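Local coordinates for NS3-like protein (Alongshan virus, PDB 6M40) that probably hydrolyses ATP and other ribonucleoside triphosphates to unwind RNA, this chain being the helicase part of the viral NS3-like protein, at residues 331-340 / 355-366. Numbering follows the deposited sequence.
Sequences LEANMCLRAL and MLRLQPSKDQVY
Met355, a selenomethionine near the C-terminal end of helix 349-357, packs on helix 331-339 as a knob in a hole formed by Leu331, Asn334, Met335 and Arg338. The contact belongs to the mostly helical C-terminal region of this NS3-like helicase, which follows the two sheet-containing domains. Leu331 CD1 meets CG of Met355 at 3.5 Å, the side chains running alongside in opposing senses, while SE lies against Asn334 CB. A bend at chi3 (68°) turns the methyl of Met355 over the centre of the Arg338 guanidinium, with CE 3.2 Å above that plane. Leu356 adds CD2 at the edge of the same guanidinium. Glu344 forms a salt bridge with Arg338 NE, and Asn334 OD1 accepts a hydrogen bond from Glu345 N.

From Leu358 the chain leaves helical geometry and passes along helix 331-339 as a short linker. Selenomethionine Met335 reaches across to the linker: its CE touches Leu358 CB and Pro360 CD, the Met335 and Pro360 side chains meeting nearly perpendicular. Leu377 and Met381 of helix 377-383 also pack on Met335. The first side-chain bond of Gln359 points away from helix 331-339, and NE2 donates an almost straight bond of 2.6 Å to Leu356 O on a lone pair. Ser361 stands at the N-cap position of helix 362-371, its backbone N donating to Gln364 OE1 at 3.0 Å and its OG bonded to Ala386 O. Helix 362-366 runs at 131° to helix 331-339, their axes approaching to 9.0 Å. At small Ala339 the backbones come nearest, its CA 4.7 Å from Lys362 CA and its CB against Lys362 N. Val365 packs between the helices, CG1 against Ala339 CB and CB near Cys336 SG, and beyond it Leu340 CD2 meets Tyr366 CE1 obliquely at 3.7 Å.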
loop_
_atom_site.group_PDB
_atom_site.type_symbol
_atom_site.label_atom_id
_atom_site.label_comp_id
_atom_site.label_asym_id
_atom_site.label_seq_id
_atom_site.Cartn_x
_atom_site.Cartn_y
_atom_site.Cartn_z
ATOM N N LEU A 331 5.474 -13.238 0.282
ATOM C CA LEU A 331 5.825 -14.345 -0.598
ATOM C C LEU A 331 5.988 -13.875 -2.040
ATOM O O LEU A 331 7.018 -14.133 -2.672
ATOM C CB LEU A 331 4.776 -15.455 -0.502
ATOM C CG LEU A 331 4.848 -16.559 -1.565
ATOM C CD1 LEU A 331 6.156 -17.336 -1.470
ATOM C CD2 LEU A 331 3.658 -17.500 -1.444
ATOM N N GLU A 332 4.986 -13.176 -2.586
ATOM C CA GLU A 332 5.069 -12.779 -3.990
ATOM C C GLU A 332 6.224 -11.811 -4.223
ATOM O O GLU A 332 6.869 -11.861 -5.275
ATOM C CB GLU A 332 3.742 -12.170 -4.454
ATOM C CG GLU A 332 2.528 -13.011 -4.053
ATOM C CD GLU A 332 1.292 -12.831 -4.920
ATOM O OE1 GLU A 332 0.823 -11.692 -5.088
ATOM O OE2 GLU A 332 0.776 -13.850 -5.412
ATOM N N ALA A 333 6.525 -10.951 -3.251
ATOM C CA ALA A 333 7.655 -10.041 -3.413
ATOM C C ALA A 333 8.979 -10.802 -3.468
ATOM O O ALA A 333 9.817 -10.545 -4.343
ATOM C CB ALA A 333 7.668 -9.005 -2.289
ATOM N N ASN A 334 9.183 -11.751 -2.547
ATOM C CA ASN A 334 10.426 -12.517 -2.528
ATOM C C ASN A 334 10.519 -13.426 -3.747
ATOM O O ASN A 334 11.603 -13.614 -4.306
ATOM C CB ASN A 334 10.528 -13.342 -1.241
ATOM C CG ASN A 334 11.096 -12.547 -0.060
ATOM O OD1 ASN A 334 11.941 -11.668 -0.226
ATOM N ND2 ASN A 334 10.630 -12.870 1.146
HETATM N N MSE A 335 9.402 -14.004 -4.176
HETATM C CA MSE A 335 9.407 -14.839 -5.370
HETATM C C MSE A 335 9.954 -14.049 -6.557
HETATM O O MSE A 335 10.803 -14.536 -7.293
HETATM C CB MSE A 335 8.006 -15.365 -5.665
HETATM C CG MSE A 335 7.593 -16.529 -4.786
HETATM SE SE MSE A 335 5.726 -17.014 -5.121
HETATM C CE MSE A 335 5.894 -17.765 -6.951
ATOM N N CYS A 336 9.469 -12.817 -6.723
ATOM C CA CYS A 336 9.963 -11.960 -7.796
ATOM C C CYS A 336 11.413 -11.572 -7.576
ATOM O O CYS A 336 12.198 -11.536 -8.523
ATOM C CB CYS A 336 9.129 -10.682 -7.900
ATOM S SG CYS A 336 7.374 -10.920 -8.123
ATOM N N LEU A 337 11.771 -11.230 -6.336
ATOM C CA LEU A 337 13.136 -10.812 -6.047
ATOM C C LEU A 337 14.122 -11.942 -6.298
ATOM O O LEU A 337 15.262 -11.690 -6.696
ATOM C CB LEU A 337 13.236 -10.324 -4.601
ATOM C CG LEU A 337 12.513 -9.018 -4.242
ATOM C CD1 LEU A 337 12.335 -8.874 -2.729
ATOM C CD2 LEU A 337 13.265 -7.817 -4.784
ATOM N N ARG A 338 13.702 -13.195 -6.095
ATOM C CA ARG A 338 14.636 -14.299 -6.286
ATOM C C ARG A 338 14.865 -14.580 -7.767
ATOM O O ARG A 338 15.997 -14.851 -8.182
ATOM C CB ARG A 338 14.131 -15.552 -5.569
ATOM C CG ARG A 338 15.195 -16.618 -5.458
ATOM C CD ARG A 338 14.739 -17.789 -4.631
ATOM N NE ARG A 338 14.990 -17.623 -3.203
ATOM C CZ ARG A 338 14.665 -18.534 -2.291
ATOM N NH1 ARG A 338 14.063 -19.657 -2.663
ATOM N NH2 ARG A 338 14.917 -18.324 -1.010
ATOM N N ALA A 339 13.793 -14.546 -8.569
ATOM C CA ALA A 339 13.930 -14.688 -10.014
ATOM C C ALA A 339 14.856 -13.629 -10.591
ATOM O O ALA A 339 15.687 -13.929 -11.458
ATOM C CB ALA A 339 12.557 -14.610 -10.679
ATOM N N LEU A 340 14.721 -12.386 -10.135
ATOM C CA LEU A 340 15.587 -11.304 -10.574
ATOM C C LEU A 340 16.909 -11.260 -9.821
ATOM O O LEU A 340 17.709 -10.353 -10.070
ATOM C CB LEU A 340 14.874 -9.964 -10.411
ATOM C CG LEU A 340 13.453 -9.822 -10.957
ATOM C CD1 LEU A 340 12.746 -8.720 -10.201
ATOM C CD2 LEU A 340 13.437 -9.523 -12.445
HETATM N N MSE A 355 8.473 -20.607 -1.112
HETATM C CA MSE A 355 9.333 -20.148 -2.203
HETATM C C MSE A 355 10.133 -21.288 -2.827
HETATM O O MSE A 355 10.816 -21.090 -3.827
HETATM C CB MSE A 355 10.293 -19.074 -1.710
HETATM C CG MSE A 355 9.650 -17.750 -1.375
HETATM SE SE MSE A 355 10.913 -16.678 -0.363
HETATM C CE MSE A 355 12.230 -16.374 -1.777
ATOM N N LEU A 356 10.056 -22.474 -2.224
ATOM C CA LEU A 356 10.687 -23.662 -2.787
ATOM C C LEU A 356 9.720 -24.446 -3.664
ATOM O O LEU A 356 10.102 -24.924 -4.736
ATOM C CB LEU A 356 11.209 -24.564 -1.672
ATOM C CG LEU A 356 12.207 -23.951 -0.688
ATOM C CD1 LEU A 356 12.664 -25.015 0.283
ATOM C CD2 LEU A 356 13.385 -23.306 -1.381
ATOM N N ARG A 357 8.470 -24.590 -3.222
ATOM C CA ARG A 357 7.470 -25.230 -4.066
ATOM C C ARG A 357 7.154 -24.393 -5.293
ATOM O O ARG A 357 6.855 -24.938 -6.364
ATOM C CB ARG A 357 6.192 -25.484 -3.278
ATOM C CG ARG A 357 6.443 -26.124 -1.939
ATOM C CD ARG A 357 5.174 -26.688 -1.337
ATOM N NE ARG A 357 5.480 -27.617 -0.258
ATOM C CZ ARG A 357 4.600 -28.443 0.290
ATOM N NH1 ARG A 357 3.348 -28.462 -0.129
ATOM N NH2 ARG A 357 4.977 -29.255 1.260
ATOM N N LEU A 358 7.226 -23.076 -5.166
ATOM C CA LEU A 358 6.876 -22.147 -6.231
ATOM C C LEU A 358 8.117 -21.338 -6.570
ATOM O O LEU A 358 8.633 -20.597 -5.727
ATOM C CB LEU A 358 5.725 -21.246 -5.798
ATOM C CG LEU A 358 4.511 -21.976 -5.217
ATOM C CD1 LEU A 358 3.650 -21.022 -4.413
ATOM C CD2 LEU A 358 3.712 -22.652 -6.303
ATOM N N GLN A 359 8.592 -21.480 -7.805
ATOM C CA GLN A 359 9.809 -20.815 -8.253
ATOM C C GLN A 359 9.579 -20.337 -9.675
ATOM O O GLN A 359 9.892 -21.042 -10.642
ATOM C CB GLN A 359 11.009 -21.753 -8.196
ATOM C CG GLN A 359 11.172 -22.503 -6.906
ATOM C CD GLN A 359 12.313 -23.493 -6.997
ATOM O OE1 GLN A 359 13.265 -23.282 -7.744
ATOM N NE2 GLN A 359 12.217 -24.583 -6.258
ATOM N N PRO A 360 9.019 -19.147 -9.846
ATOM C CA PRO A 360 8.867 -18.597 -11.195
ATOM C C PRO A 360 10.218 -18.219 -11.777
ATOM O O PRO A 360 11.230 -18.118 -11.077
ATOM C CB PRO A 360 7.975 -17.371 -10.984
ATOM C CG PRO A 360 8.240 -16.961 -9.568
ATOM C CD PRO A 360 8.528 -18.226 -8.806
ATOM N N SER A 361 10.228 -18.046 -13.088
ATOM C CA SER A 361 11.421 -17.659 -13.819
ATOM C C SER A 361 11.387 -16.165 -14.079
ATOM O O SER A 361 10.320 -15.540 -14.076
ATOM C CB SER A 361 11.503 -18.435 -15.126
ATOM O OG SER A 361 10.221 -18.520 -15.720
ATOM N N LYS A 362 12.573 -15.597 -14.286
ATOM C CA LYS A 362 12.710 -14.173 -14.548
ATOM C C LYS A 362 11.578 -13.660 -15.439
ATOM O O LYS A 362 10.972 -12.626 -15.140
ATOM C CB LYS A 362 14.079 -13.894 -15.172
ATOM C CG LYS A 362 14.450 -12.426 -15.332
ATOM C CD LYS A 362 15.877 -12.258 -15.870
ATOM C CE LYS A 362 16.219 -10.781 -16.049
ATOM N NZ LYS A 362 17.250 -10.506 -17.089
ATOM N N ASP A 363 11.233 -14.395 -16.497
ATOM C CA ASP A 363 10.247 -13.885 -17.444
ATOM C C ASP A 363 8.811 -14.106 -16.982
ATOM O O ASP A 363 7.950 -13.264 -17.247
ATOM C CB ASP A 363 10.450 -14.502 -18.835
ATOM C CG ASP A 363 11.221 -15.797 -18.808
ATOM O OD1 ASP A 363 10.906 -16.659 -17.974
ATOM O OD2 ASP A 363 12.137 -15.955 -19.634
ATOM N N GLN A 364 8.522 -15.209 -16.293
ATOM C CA GLN A 364 7.201 -15.325 -15.692
ATOM C C GLN A 364 6.895 -14.162 -14.759
ATOM O O GLN A 364 5.740 -13.757 -14.665
ATOM C CB GLN A 364 7.050 -16.624 -14.916
ATOM C CG GLN A 364 7.178 -17.893 -15.733
ATOM C CD GLN A 364 6.959 -19.131 -14.888
ATOM O OE1 GLN A 364 7.811 -19.501 -14.087
ATOM N NE2 GLN A 364 5.806 -19.767 -15.051
ATOM N N VAL A 365 7.901 -13.607 -14.068
ATOM C CA VAL A 365 7.602 -12.477 -13.193
ATOM C C VAL A 365 7.625 -11.170 -13.976
ATOM O O VAL A 365 6.910 -10.240 -13.614
ATOM C CB VAL A 365 8.532 -12.437 -11.957
ATOM C CG1 VAL A 365 8.779 -13.842 -11.379
ATOM C CG2 VAL A 365 9.857 -11.716 -12.230
ATOM N N TYR A 366 8.375 -11.090 -15.085
ATOM C CA TYR A 366 8.253 -9.957 -15.983
ATOM C C TYR A 366 6.855 -9.888 -16.563
ATOM O O TYR A 366 6.184 -8.847 -16.492
ATOM C CB TYR A 366 9.277 -10.054 -17.103
ATOM C CG TYR A 366 10.579 -9.310 -16.836
ATOM C CD1 TYR A 366 10.782 -8.583 -15.661
ATOM C CD2 TYR A 366 11.594 -9.299 -17.781
ATOM C CE1 TYR A 366 11.951 -7.892 -15.436
ATOM C CE2 TYR A 366 12.774 -8.601 -17.554
ATOM C CZ TYR A 366 12.941 -7.901 -16.386
ATOM O OH TYR A 366 14.120 -7.218 -16.185
#